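Local coordinates for p800 reaction center core protein (Heliobacterium modesticaldum, PDB 5V8K) that forms the homodimeric photosynthetic reaction centre core, carrying bacteriochlorophyll g pigments in the membrane and probably sharing a [4Fe-4S] cluster that accepts electrons, at residues 312-317 / 405-410; 342-347 / 466-471; 551-556 / 567-572. All coordinates share one frame; numbering follows the deposited sequence.

Contact 1. Residues 312-317 / 405-410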
loop_
_atom_site.group_PDB
_atom_site.type_symbol
_atom_site.label_atom_id
_atom_site.label_comp_id
_atom_site.label_asym_id
_atom_site.label_seq_id
_atom_site.Cartn_x
_atom_site.Cartn_y
_atom_site.Cartn_z
ATOM N N GLU A 312 -32.624 14.869 9.061
ATOM C CA GLU A 312 -33.139 13.548 9.382
ATOM C C GLU A 312 -33.207 12.670 8.128
ATOM O O GLU A 312 -32.900 11.482 8.192
ATOM C CB GLU A 312 -34.491 13.655 10.071
ATOM C CG GLU A 312 -34.602 12.768 11.352
ATOM C CD GLU A 312 -33.593 13.126 12.512
ATOM O OE1 GLU A 312 -32.963 14.224 12.483
ATOM O OE2 GLU A 312 -33.439 12.299 13.463
ATOM N N PHE A 313 -33.596 13.230 6.978
ATOM C CA PHE A 313 -33.540 12.452 5.749
ATOM C C PHE A 313 -32.112 12.002 5.445
ATOM O O PHE A 313 -31.885 10.843 5.111
ATOM C CB PHE A 313 -34.100 13.243 4.560
ATOM C CG PHE A 313 -33.838 12.569 3.255
ATOM C CD1 PHE A 313 -32.640 12.794 2.590
ATOM C CD2 PHE A 313 -34.743 11.669 2.719
ATOM C CE1 PHE A 313 -32.344 12.145 1.391
ATOM C CE2 PHE A 313 -34.464 11.012 1.516
ATOM C CZ PHE A 313 -33.261 11.261 0.850
ATOM N N GLN A 314 -31.139 12.893 5.609
ATOM C CA GLN A 314 -29.751 12.577 5.308
ATOM C C GLN A 314 -29.233 11.396 6.124
ATOM O O GLN A 314 -28.536 10.508 5.594
ATOM C CB GLN A 314 -28.907 13.817 5.557
ATOM C CG GLN A 314 -29.135 14.894 4.533
ATOM C CD GLN A 314 -28.472 16.186 4.924
ATOM O OE1 GLN A 314 -28.413 16.544 6.120
ATOM N NE2 GLN A 314 -27.970 16.902 3.932
ATOM N N LYS A 315 -29.522 11.386 7.427
ATOM C CA LYS A 315 -29.029 10.307 8.282
ATOM C C LYS A 315 -29.752 8.998 7.994
ATOM O O LYS A 315 -29.118 7.947 7.912
ATOM C CB LYS A 315 -29.170 10.672 9.754
ATOM C CG LYS A 315 -28.426 11.922 10.175
ATOM C CD LYS A 315 -28.247 11.963 11.666
ATOM C CE LYS A 315 -28.300 13.339 12.237
ATOM N NZ LYS A 315 -29.694 13.761 12.520
ATOM N N LYS A 316 -31.080 9.035 7.866
ATOM C CA LYS A 316 -31.834 7.818 7.587
ATOM C C LYS A 316 -31.392 7.206 6.264
ATOM O O LYS A 316 -31.182 5.993 6.161
ATOM C CB LYS A 316 -33.335 8.109 7.523
ATOM C CG LYS A 316 -33.938 8.689 8.770
ATOM C CD LYS A 316 -35.444 8.498 8.770
ATOM C CE LYS A 316 -36.133 9.340 9.836
ATOM N NZ LYS A 316 -37.625 9.380 9.550
ATOM N N PHE A 317 -31.280 8.040 5.234
ATOM C CA PHE A 317 -30.923 7.548 3.918
ATOM C C PHE A 317 -29.490 7.035 3.889
ATOM O O PHE A 317 -29.229 5.929 3.404
ATOM C CB PHE A 317 -31.123 8.642 2.881
ATOM C CG PHE A 317 -30.917 8.166 1.502
ATOM C CD1 PHE A 317 -31.947 7.601 0.786
ATOM C CD2 PHE A 317 -29.674 8.249 0.923
ATOM C CE1 PHE A 317 -31.727 7.139 -0.513
ATOM C CE2 PHE A 317 -29.456 7.779 -0.354
ATOM C CZ PHE A 317 -30.486 7.227 -1.063
ATOM N N VAL A 405 -25.227 21.332 2.816
ATOM C CA VAL A 405 -25.254 21.259 4.266
ATOM C C VAL A 405 -25.368 19.799 4.674
ATOM O O VAL A 405 -25.756 18.927 3.888
ATOM C CB VAL A 405 -26.387 22.103 4.895
ATOM C CG1 VAL A 405 -26.254 23.566 4.522
ATOM C CG2 VAL A 405 -27.741 21.601 4.469
ATOM N N SER A 406 -24.942 19.525 5.895
ATOM C CA SER A 406 -24.993 18.188 6.450
ATOM C C SER A 406 -25.153 18.301 7.945
ATOM O O SER A 406 -25.033 19.407 8.515
ATOM C CB SER A 406 -23.733 17.388 6.099
ATOM O OG SER A 406 -22.645 17.856 6.869
ATOM N N PRO A 407 -25.450 17.212 8.642
ATOM C CA PRO A 407 -25.490 17.284 10.103
ATOM C C PRO A 407 -24.167 17.764 10.677
ATOM O O PRO A 407 -24.163 18.430 11.716
ATOM C CB PRO A 407 -25.827 15.850 10.524
ATOM C CG PRO A 407 -26.414 15.213 9.305
ATOM C CD PRO A 407 -25.841 15.880 8.134
ATOM N N TRP A 408 -23.053 17.493 9.990
ATOM C CA TRP A 408 -21.747 17.919 10.481
ATOM C C TRP A 408 -21.582 19.439 10.397
ATOM O O TRP A 408 -21.149 20.070 11.369
ATOM C CB TRP A 408 -20.647 17.176 9.711
ATOM C CG TRP A 408 -19.295 17.434 10.224
ATOM C CD1 TRP A 408 -18.615 16.719 11.186
ATOM C CD2 TRP A 408 -18.434 18.496 9.822
ATOM N NE1 TRP A 408 -17.376 17.289 11.402
ATOM C CE2 TRP A 408 -17.243 18.376 10.574
ATOM C CE3 TRP A 408 -18.557 19.556 8.900
ATOM C CZ2 TRP A 408 -16.197 19.279 10.451
ATOM C CZ3 TRP A 408 -17.508 20.454 8.771
ATOM C CH2 TRP A 408 -16.349 20.319 9.551
ATOM N N THR A 409 -21.963 20.060 9.264
ATOM C CA THR A 409 -21.817 21.517 9.140
ATOM C C THR A 409 -22.705 22.235 10.145
ATOM O O THR A 409 -22.342 23.291 10.678
ATOM C CB THR A 409 -22.145 22.017 7.717
ATOM O OG1 THR A 409 -23.516 21.739 7.378
ATOM C CG2 THR A 409 -21.239 21.404 6.670
ATOM N N THR A 410 -23.885 21.694 10.406
ATOM C CA THR A 410 -24.721 22.248 11.459
ATOM C C THR A 410 -24.113 22.023 12.845
ATOM O O THR A 410 -24.072 22.944 13.670
ATOM C CB THR A 410 -26.117 21.649 11.351
ATOM O OG1 THR A 410 -26.732 22.146 10.155
ATOM C CG2 THR A 410 -26.977 22.022 12.537
#

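Contact 2. Residues 342-347 / 466-471. With GB0 (Bacteriochlorophyll g'), chain C.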
loop_
_atom_site.group_PDB
_atom_site.type_symbol
_atom_site.label_atom_id
_atom_site.label_comp_id
_atom_site.label_asym_id
_atom_site.label_seq_id
_atom_site.Cartn_x
_atom_site.Cartn_y
_atom_site.Cartn_z
ATOM N N ALA A 342 -9.208 -21.759 8.398
ATOM C CA ALA A 342 -9.339 -23.206 8.285
ATOM C C ALA A 342 -8.388 -23.798 7.223
ATOM O O ALA A 342 -7.690 -24.777 7.493
ATOM C CB ALA A 342 -10.808 -23.551 7.970
ATOM N N ASP A 343 -8.367 -23.228 6.007
ATOM C CA ASP A 343 -7.455 -23.683 4.953
ATOM C C ASP A 343 -5.991 -23.528 5.369
ATOM O O ASP A 343 -5.159 -24.378 5.061
ATOM C CB ASP A 343 -7.721 -22.907 3.654
ATOM C CG ASP A 343 -8.894 -23.439 2.857
ATOM O OD1 ASP A 343 -9.103 -24.675 2.853
ATOM O OD2 ASP A 343 -9.629 -22.607 2.244
ATOM N N ILE A 344 -5.647 -22.417 6.014
ATOM C CA ILE A 344 -4.266 -22.151 6.385
ATOM C C ILE A 344 -3.758 -23.218 7.342
ATOM O O ILE A 344 -2.658 -23.751 7.164
ATOM C CB ILE A 344 -4.133 -20.749 6.995
ATOM C CG1 ILE A 344 -4.171 -19.653 5.897
ATOM C CG2 ILE A 344 -2.820 -20.592 7.792
ATOM C CD1 ILE A 344 -4.305 -18.227 6.486
ATOM N N HIS A 345 -4.567 -23.555 8.371
ATOM C CA HIS A 345 -4.127 -24.352 9.503
ATOM C C HIS A 345 -4.535 -25.811 9.386
ATOM O O HIS A 345 -4.451 -26.545 10.375
ATOM C CB HIS A 345 -4.658 -23.753 10.822
ATOM C CG HIS A 345 -4.077 -22.416 11.148
ATOM N ND1 HIS A 345 -4.662 -21.237 10.748
ATOM C CD2 HIS A 345 -2.953 -22.067 11.811
ATOM C CE1 HIS A 345 -3.927 -20.214 11.152
ATOM N NE2 HIS A 345 -2.875 -20.691 11.786
ATOM N N ALA A 346 -4.953 -26.258 8.205
ATOM C CA ALA A 346 -5.590 -27.569 8.080
ATOM C C ALA A 346 -4.670 -28.710 8.499
ATOM O O ALA A 346 -5.150 -29.751 8.969
ATOM C CB ALA A 346 -6.062 -27.763 6.640
ATOM N N ALA A 347 -3.351 -28.537 8.369
ATOM C CA ALA A 347 -2.431 -29.599 8.771
ATOM C C ALA A 347 -2.275 -29.712 10.287
ATOM O O ALA A 347 -1.727 -30.723 10.758
ATOM C CB ALA A 347 -1.060 -29.375 8.124
ATOM N N SER A 466 -12.609 -18.616 0.024
ATOM C CA SER A 466 -11.438 -18.551 0.881
ATOM C C SER A 466 -10.464 -17.590 0.215
ATOM O O SER A 466 -10.504 -17.411 -1.000
ATOM C CB SER A 466 -10.827 -19.955 1.079
ATOM O OG SER A 466 -9.619 -19.897 1.824
ATOM N N PHE A 467 -9.576 -16.976 1.013
ATOM C CA PHE A 467 -8.555 -16.122 0.434
ATOM C C PHE A 467 -7.337 -16.930 -0.038
ATOM O O PHE A 467 -6.527 -16.410 -0.824
ATOM C CB PHE A 467 -8.088 -15.021 1.430
ATOM C CG PHE A 467 -9.178 -14.129 1.940
ATOM C CD1 PHE A 467 -10.191 -13.701 1.109
ATOM C CD2 PHE A 467 -9.193 -13.737 3.276
ATOM C CE1 PHE A 467 -11.188 -12.883 1.580
ATOM C CE2 PHE A 467 -10.183 -12.917 3.758
ATOM C CZ PHE A 467 -11.195 -12.491 2.906
ATOM N N VAL A 468 -7.174 -18.168 0.424
ATOM C CA VAL A 468 -6.078 -19.037 0.003
ATOM C C VAL A 468 -6.629 -20.267 -0.691
ATOM O O VAL A 468 -7.851 -20.426 -0.800
ATOM C CB VAL A 468 -5.184 -19.438 1.187
ATOM C CG1 VAL A 468 -4.553 -18.207 1.787
ATOM C CG2 VAL A 468 -5.972 -20.150 2.228
ATOM N N ALA A 469 -5.734 -21.133 -1.178
ATOM C CA ALA A 469 -6.137 -22.379 -1.818
ATOM C C ALA A 469 -6.794 -23.325 -0.830
ATOM O O ALA A 469 -6.400 -23.410 0.334
ATOM C CB ALA A 469 -4.940 -23.098 -2.467
ATOM N N VAL A 470 -7.815 -24.032 -1.328
ATOM C CA VAL A 470 -8.534 -25.036 -0.563
ATOM C C VAL A 470 -7.580 -26.122 -0.096
ATOM O O VAL A 470 -6.845 -26.710 -0.899
ATOM C CB VAL A 470 -9.644 -25.645 -1.429
ATOM C CG1 VAL A 470 -10.361 -26.725 -0.676
ATOM C CG2 VAL A 470 -10.635 -24.593 -1.886
ATOM N N ALA A 471 -7.641 -26.454 1.194
ATOM C CA ALA A 471 -6.778 -27.491 1.745
ATOM C C ALA A 471 -7.392 -28.876 1.552
ATOM O O ALA A 471 -8.584 -29.030 1.301
ATOM C CB ALA A 471 -6.511 -27.220 3.223
HETATM C C1 GB0 C . -7.148 -2.873 -3.070
HETATM C C2 GB0 C . -7.820 -4.189 -3.324
HETATM C C3 GB0 C . -7.201 -5.286 -2.963
HETATM C C4 GB0 C . -5.865 -5.256 -2.310
HETATM C C5 GB0 C . -7.877 -6.566 -3.233
HETATM C C6 GB0 C . -7.997 -7.364 -1.963
HETATM N NB GB0 C . 2.191 -5.526 -3.293
HETATM N ND GB0 C . 0.234 -7.230 -6.281
HETATM C C10 GB0 C . -10.600 -10.128 -2.645
HETATM C C11 GB0 C . -11.665 -10.511 -1.639
HETATM C C12 GB0 C . -11.979 -11.983 -1.776
HETATM C C13 GB0 C . -13.147 -12.461 -1.325
HETATM C C14 GB0 C . -14.167 -11.557 -0.728
HETATM C C15 GB0 C . -13.487 -13.925 -1.372
HETATM C C1A GB0 C . -1.329 -4.681 -5.447
HETATM C C1B GB0 C . 2.071 -4.270 -2.868
HETATM C C1C GB0 C . 3.372 -8.239 -4.176
HETATM C C1D GB0 C . 0.360 -8.240 -7.096
HETATM C C2A GB0 C . -1.909 -3.284 -5.421
HETATM C C2B GB0 C . 3.113 -4.017 -1.997
HETATM C C2C GB0 C . 4.140 -9.511 -4.209
HETATM C C2D GB0 C . -0.684 -8.591 -8.232
HETATM C C3A GB0 C . -0.751 -2.500 -4.847
HETATM C C3B GB0 C . 3.895 -5.145 -1.893
HETATM C C3C GB0 C . 3.329 -9.904 -5.381
HETATM C C3D GB0 C . -1.436 -7.491 -7.832
HETATM C C4A GB0 C . 0.063 -3.653 -4.338
HETATM C C4B GB0 C . 3.319 -6.073 -2.761
HETATM C C4C GB0 C . 2.392 -8.987 -5.824
HETATM C C4D GB0 C . -0.944 -6.695 -6.751
HETATM C C7 GB0 C . -8.663 -8.665 -2.307
HETATM C C8 GB0 C . -9.993 -8.797 -2.283
HETATM C C9 GB0 C . -10.860 -7.621 -1.966
HETATM C CAA GB0 C . -3.158 -3.169 -4.558
HETATM C CAB GB0 C . 5.074 -5.169 -0.986
HETATM C CAC GB0 C . 3.441 -11.182 -6.114
HETATM C CAD GB0 C . -2.700 -6.896 -8.278
HETATM C CBA GB0 C . -3.797 -1.790 -4.693
HETATM C CBB GB0 C . 6.060 -6.005 -0.995
HETATM C CBC GB0 C . 4.435 -12.257 -5.740
HETATM C CBD GB0 C . -2.960 -5.688 -7.426
HETATM C CED GB0 C . -6.672 -5.547 -6.887
HETATM C CGA GB0 C . -5.079 -1.709 -3.897
HETATM C CGD GB0 C . -4.251 -5.929 -6.739
HETATM C CHA GB0 C . -1.775 -5.585 -6.533
HETATM C CHB GB0 C . 0.976 -3.411 -3.349
HETATM C CHC GB0 C . 3.860 -7.419 -3.047
HETATM C CHD GB0 C . 1.482 -9.176 -6.952
HETATM C CMA GB0 C . 0.090 -1.694 -5.866
HETATM C CMB GB0 C . 3.344 -2.789 -1.194
HETATM C CMC GB0 C . 5.613 -9.220 -4.519
HETATM C CMD GB0 C . -0.798 -9.642 -9.253
HETATM N NA GB0 C . -0.081 -4.803 -4.988
HETATM N NC GB0 C . 2.414 -7.910 -5.026
HETATM O O1A GB0 C . -5.243 -0.890 -3.003
HETATM O O1D GB0 C . -4.408 -6.666 -5.773
HETATM O O2A GB0 C . -6.033 -2.801 -3.971
HETATM O O2D GB0 C . -5.364 -5.257 -7.309
HETATM O OBD GB0 C . -3.520 -7.135 -9.226
HETATM MG MG GB0 C . 1.326 -6.199 -4.997
#

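Contact 3. Residues 551-556 / 567-572. With GBF (Bacteriochlorophyll g), chain B.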
loop_
_atom_site.group_PDB
_atom_site.type_symbol
_atom_site.label_atom_id
_atom_site.label_comp_id
_atom_site.label_asym_id
_atom_site.label_seq_id
_atom_site.Cartn_x
_atom_site.Cartn_y
_atom_site.Cartn_z
ATOM N N MET A 551 11.543 23.893 -1.371
ATOM C CA MET A 551 12.338 25.112 -1.466
ATOM C C MET A 551 13.825 24.811 -1.409
ATOM O O MET A 551 14.623 25.513 -2.031
ATOM C CB MET A 551 11.980 26.069 -0.342
ATOM C CG MET A 551 10.583 26.654 -0.428
ATOM S SD MET A 551 10.257 27.677 1.042
ATOM C CE MET A 551 11.244 29.093 0.694
ATOM N N VAL A 552 14.206 23.768 -0.674
ATOM C CA VAL A 552 15.603 23.360 -0.595
ATOM C C VAL A 552 16.053 22.749 -1.920
ATOM O O VAL A 552 17.165 23.002 -2.390
ATOM C CB VAL A 552 15.777 22.373 0.576
ATOM C CG1 VAL A 552 17.208 21.802 0.629
ATOM C CG2 VAL A 552 15.448 23.060 1.864
ATOM N N LEU A 553 15.216 21.895 -2.512
ATOM C CA LEU A 553 15.565 21.288 -3.790
ATOM C C LEU A 553 15.685 22.355 -4.900
ATOM O O LEU A 553 16.643 22.354 -5.687
ATOM C CB LEU A 553 14.524 20.227 -4.150
ATOM C CG LEU A 553 14.594 18.954 -3.286
ATOM C CD1 LEU A 553 13.323 18.199 -3.340
ATOM C CD2 LEU A 553 15.694 18.083 -3.756
ATOM N N LYS A 554 14.723 23.276 -4.973
ATOM C CA LYS A 554 14.804 24.362 -5.961
ATOM C C LYS A 554 16.056 25.188 -5.745
ATOM O O LYS A 554 16.814 25.441 -6.688
ATOM C CB LYS A 554 13.560 25.245 -5.897
ATOM C CG LYS A 554 13.545 26.452 -6.923
ATOM C CD LYS A 554 12.253 27.252 -6.785
ATOM C CE LYS A 554 12.284 28.593 -7.577
ATOM N NZ LYS A 554 12.443 28.291 -9.029
ATOM N N TRP A 555 16.300 25.614 -4.504
ATOM C CA TRP A 555 17.510 26.373 -4.191
ATOM C C TRP A 555 18.769 25.618 -4.606
ATOM O O TRP A 555 19.681 26.194 -5.188
ATOM C CB TRP A 555 17.553 26.708 -2.690
ATOM C CG TRP A 555 18.803 27.391 -2.244
ATOM C CD1 TRP A 555 19.046 28.733 -2.228
ATOM C CD2 TRP A 555 19.990 26.761 -1.760
ATOM N NE1 TRP A 555 20.315 28.976 -1.754
ATOM C CE2 TRP A 555 20.907 27.782 -1.441
ATOM C CE3 TRP A 555 20.358 25.423 -1.538
ATOM C CZ2 TRP A 555 22.186 27.515 -0.947
ATOM C CZ3 TRP A 555 21.620 25.158 -1.033
ATOM C CH2 TRP A 555 22.519 26.207 -0.743
ATOM N N ALA A 556 18.814 24.316 -4.384
ATOM C CA ALA A 556 20.040 23.581 -4.697
ATOM C C ALA A 556 20.280 23.516 -6.197
ATOM O O ALA A 556 21.422 23.599 -6.658
ATOM C CB ALA A 556 19.958 22.167 -4.126
ATOM N N LYS A 567 12.853 24.149 -11.278
ATOM C CA LYS A 567 11.456 24.564 -11.411
ATOM C C LYS A 567 10.473 23.432 -11.155
ATOM O O LYS A 567 9.304 23.693 -10.866
ATOM C CB LYS A 567 11.218 25.143 -12.804
ATOM C CG LYS A 567 11.647 26.558 -12.911
ATOM C CD LYS A 567 11.851 26.965 -14.334
ATOM C CE LYS A 567 12.065 28.481 -14.413
ATOM N NZ LYS A 567 12.962 28.873 -15.548
ATOM N N MET A 568 10.925 22.187 -11.279
ATOM C CA MET A 568 10.125 21.034 -10.890
ATOM C C MET A 568 9.685 21.147 -9.433
ATOM O O MET A 568 8.661 20.575 -9.040
ATOM C CB MET A 568 10.961 19.765 -11.101
ATOM C CG MET A 568 10.323 18.422 -10.713
ATOM S SD MET A 568 8.853 17.988 -11.683
ATOM C CE MET A 568 9.320 18.389 -13.345
ATOM N N TYR A 569 10.462 21.875 -8.622
ATOM C CA TYR A 569 10.168 22.111 -7.218
ATOM C C TYR A 569 9.907 23.580 -6.921
ATOM O O TYR A 569 10.169 24.050 -5.810
ATOM C CB TYR A 569 11.299 21.570 -6.342
ATOM C CG TYR A 569 11.331 20.083 -6.440
ATOM C CD1 TYR A 569 10.359 19.336 -5.832
ATOM C CD2 TYR A 569 12.286 19.428 -7.181
ATOM C CE1 TYR A 569 10.334 17.966 -5.957
ATOM C CE2 TYR A 569 12.275 18.043 -7.301
ATOM C CZ TYR A 569 11.303 17.329 -6.694
ATOM O OH TYR A 569 11.275 15.944 -6.765
ATOM N N ASN A 570 9.336 24.301 -7.898
ATOM C CA ASN A 570 8.844 25.664 -7.671
ATOM C C ASN A 570 7.854 25.689 -6.521
ATOM O O ASN A 570 7.813 26.644 -5.745
ATOM C CB ASN A 570 8.152 26.199 -8.927
ATOM C CG ASN A 570 8.928 27.270 -9.629
ATOM O OD1 ASN A 570 10.143 27.427 -9.488
ATOM N ND2 ASN A 570 8.214 28.009 -10.435
ATOM N N ARG A 571 7.049 24.638 -6.399
ATOM C CA ARG A 571 6.206 24.426 -5.223
ATOM C C ARG A 571 5.768 22.979 -5.250
ATOM O O ARG A 571 5.896 22.288 -6.271
ATOM C CB ARG A 571 4.993 25.367 -5.208
ATOM C CG ARG A 571 4.131 25.250 -6.455
ATOM C CD ARG A 571 2.806 25.958 -6.281
ATOM N NE ARG A 571 1.947 25.825 -7.468
ATOM C CZ ARG A 571 1.149 24.788 -7.723
ATOM N NH1 ARG A 571 1.069 23.731 -6.887
ATOM N NH2 ARG A 571 0.404 24.806 -8.816
ATOM N N ALA A 572 5.278 22.506 -4.110
ATOM C CA ALA A 572 4.668 21.189 -4.128
ATOM C C ALA A 572 3.298 21.295 -4.783
ATOM O O ALA A 572 2.655 22.350 -4.786
ATOM C CB ALA A 572 4.562 20.620 -2.710
HETATM MG MG GBF B . 17.934 17.203 -10.195
HETATM C CHA GBF B . 19.288 16.468 -7.014
HETATM C CHB GBF B . 20.909 18.078 -11.230
HETATM C CHC GBF B . 16.582 17.025 -13.359
HETATM C CHD GBF B . 14.937 15.687 -8.969
HETATM N NA GBF B . 19.691 17.304 -9.323
HETATM C C1A GBF B . 20.182 17.001 -8.111
HETATM C C2A GBF B . 21.669 17.062 -7.936
HETATM C C3A GBF B . 22.000 18.022 -9.099
HETATM C C4A GBF B . 20.781 17.790 -9.934
HETATM C CMA GBF B . 22.077 19.515 -8.819
HETATM C CAA GBF B . 22.059 15.617 -8.141
HETATM C CBA GBF B . 23.383 15.336 -8.753
HETATM C CGA GBF B . 23.469 13.848 -8.827
HETATM O O1A GBF B . 23.915 13.246 -7.874
HETATM O O2A GBF B . 23.219 13.154 -10.080
HETATM N NB GBF B . 18.711 17.409 -12.052
HETATM C C1B GBF B . 19.912 17.932 -12.297
HETATM C C2B GBF B . 20.049 18.163 -13.666
HETATM C C3B GBF B . 18.830 17.832 -14.216
HETATM C C4B GBF B . 17.994 17.443 -13.164
HETATM C CMB GBF B . 21.269 18.627 -14.407
HETATM C CAB GBF B . 18.447 17.900 -15.633
HETATM C CBB GBF B . 19.103 18.346 -16.700
HETATM N NC GBF B . 16.165 16.518 -10.970
HETATM C C1C GBF B . 15.769 16.539 -12.232
HETATM C C2C GBF B . 14.414 16.175 -12.709
HETATM C C3C GBF B . 14.067 15.775 -11.338
HETATM C C4C GBF B . 15.056 15.997 -10.385
HETATM C CMC GBF B . 13.646 17.443 -13.105
HETATM C CAC GBF B . 12.740 15.235 -10.934
HETATM C CBC GBF B . 11.598 14.952 -11.895
HETATM N ND GBF B . 17.236 16.217 -8.569
HETATM C C1D GBF B . 16.091 15.822 -8.091
HETATM C C2D GBF B . 15.916 15.466 -6.532
HETATM C C3D GBF B . 17.240 15.783 -6.300
HETATM C C4D GBF B . 17.992 16.201 -7.399
HETATM C CMD GBF B . 14.808 14.981 -5.694
HETATM C CAD GBF B . 18.144 15.594 -5.155
HETATM O OBD GBF B . 17.944 15.531 -3.882
HETATM C CBD GBF B . 19.462 16.121 -5.592
HETATM C CGD GBF B . 19.746 17.413 -4.920
HETATM O O1D GBF B . 19.132 18.427 -5.219
HETATM O O2D GBF B . 20.720 17.545 -3.907
HETATM C CED GBF B . 20.463 18.666 -3.069
HETATM C C1 GBF B . 23.723 11.833 -10.265
HETATM C C2 GBF B . 23.388 11.237 -11.612
HETATM C C3 GBF B . 24.214 11.324 -12.662
HETATM C C4 GBF B . 23.823 10.690 -13.971
HETATM C C5 GBF B . 25.524 12.074 -12.545
#

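Contact 1. Residues 312-317 / 405-410
Gln314 reaches from its helix to the loop just before helix 407-411. Gln314 NE2 donates to Val405 O at 3.0 Å, with an N-H...O angle of 146°. The donor lies above the carbonyl plane, 37° out of it. The same NE2 also bonds to Phe401 O, and OE1 accepts from His311 ND1. The buried amide is therefore gripped at both ends, which fixes its rotation. Gln314 OE1 also packs 3.3 Å from Pro407 CD, the tight spot of the contact.

The other half is looser. Lys315 runs past the Pro407 ring in the opposite direction, with Lys315 CE 3.9 Å from Pro407 CB. Its chain bends at chi3 and chi4, and Lys315 NZ pairs with Glu312 OE1 at 3.3 Å on the partly exposed side. Lys315 also makes a cation-pi contact with Trp555 of the second subunit.

Ser406 is the N-cap of the short helix. Its OG accepts weak bonds from Trp408 N and Thr409 N and is also bonded to Glu548 of the second subunit. The contact thus fastens the start of the long helix 311-344 to the segment leaving helix 376-401, with helix 543-560 of the second subunit lying against both.

Contact 2. Residues 342-347 / 466-471
Asp343, in the last turn of helix 311-344, is held by the irregular loop between helices 449-459 and 475-488. Here the end of a transmembrane helix of the PsaA/PsaB-type reaction-centre fold packs against a loop. The Asp343 side chain can be followed outward. Asp343 CB rests on Val468 CG2 at 3.6 Å and lies equally near Ala469 O. Asp343 CG passes 3.5 Å from the same Ala469 O. At the tip the carboxylate divides its bonds. Asp343 OD1 takes the backbone N-H of Ala471 N at 2.8 Å, with an angle of 162°, from well above the carboxylate plane. Asp343 OD2 uses its anti lone pair to accept from Ser466 OG at 2.7 Å. Tyr358 OH also bonds to OD2. Three bonds therefore hold the buried carboxylate, and they would probably favour its charged form.

Ser466 OG stands anti to its own backbone N (chi1 175°), which turns it toward the aspartate. It also accepts a weak bond from Val468 N, which ties the loop to itself.

Apolar contacts flank the carboxylate. Ile344 crosses Val468 at about a right angle. Farther along, the methyl groups of Ala346 and Ala471 meet in a tight pair. His345 turns its CB away from the loop and bonds through NE2 to His520 ND1 of the second subunit. Phe467 instead leads toward pigment. The edge of its ring meets the tail of bacteriochlorophyll g', where Phe467 CE1 lies 3.5 Å from GB0 C13.

Contact 3. Residues 551-556 / 567-572
Leu553 and Tyr569 both carry CG anti to the carbonyl carbon (chi1 -71° and -67°), and this brings the leucine over the tyrosine ring. The loop after the short helix 563-566 folds back here against helix 543-560. Leu553 CD1 sits 3.8 Å from the centroid of the Tyr569 ring, only 4° off its normal, a CH-pi contact over the centre of the face. Leu553 CB adds a contact to Tyr569 CD2 at 3.9 Å. Met568 CG covers the opposite face, nearer the rim, so the ring is held between two aliphatic groups.

This packing forms part of a bacteriochlorophyll g pocket. The edge of the Tyr569 ring meets the macrocycle at GBF CHD. The other leucine branch, Leu553 CD2, comes within 3.4 Å of GBF OBD. Ala556 CB touches the ester methyl, GBF CED. Tyr569 also touches the 8(1)-OH-chlorophyll aF. Met322 of the second subunit packs on Leu553.

The polar side of the contact is nearer the surface. Lys554 runs extended from the helix, with Lys554 CB 3.6 Å from Tyr569 O, and then bends at chi4. The Lys554 ammonium ends on the Asn570 amide: Lys554 NZ is placed 2.5 Å from Asn570 OD1, a hydrogen bond so short that its exact length is doubtful.

Within one chain the three contacts do not touch. Centres of contacts 1 and 2 are about 44 Å apart, those of 1 and 3 about 43 Å, and those of 2 and 3 about 51 Å. Contacts 1 and 2 share helix 311-344, using its beginning and its end. Their segments alternate along the chain, so the connections cross. Contact 3 comes later, on helix 543-560 and the loop after helix 563-566. All three touch the second subunit. In the dimer, contact 1 of one subunit meets contact 3 of the other, where Pro407 packs on Met551. These packing points therefore also belong to the dimer interface.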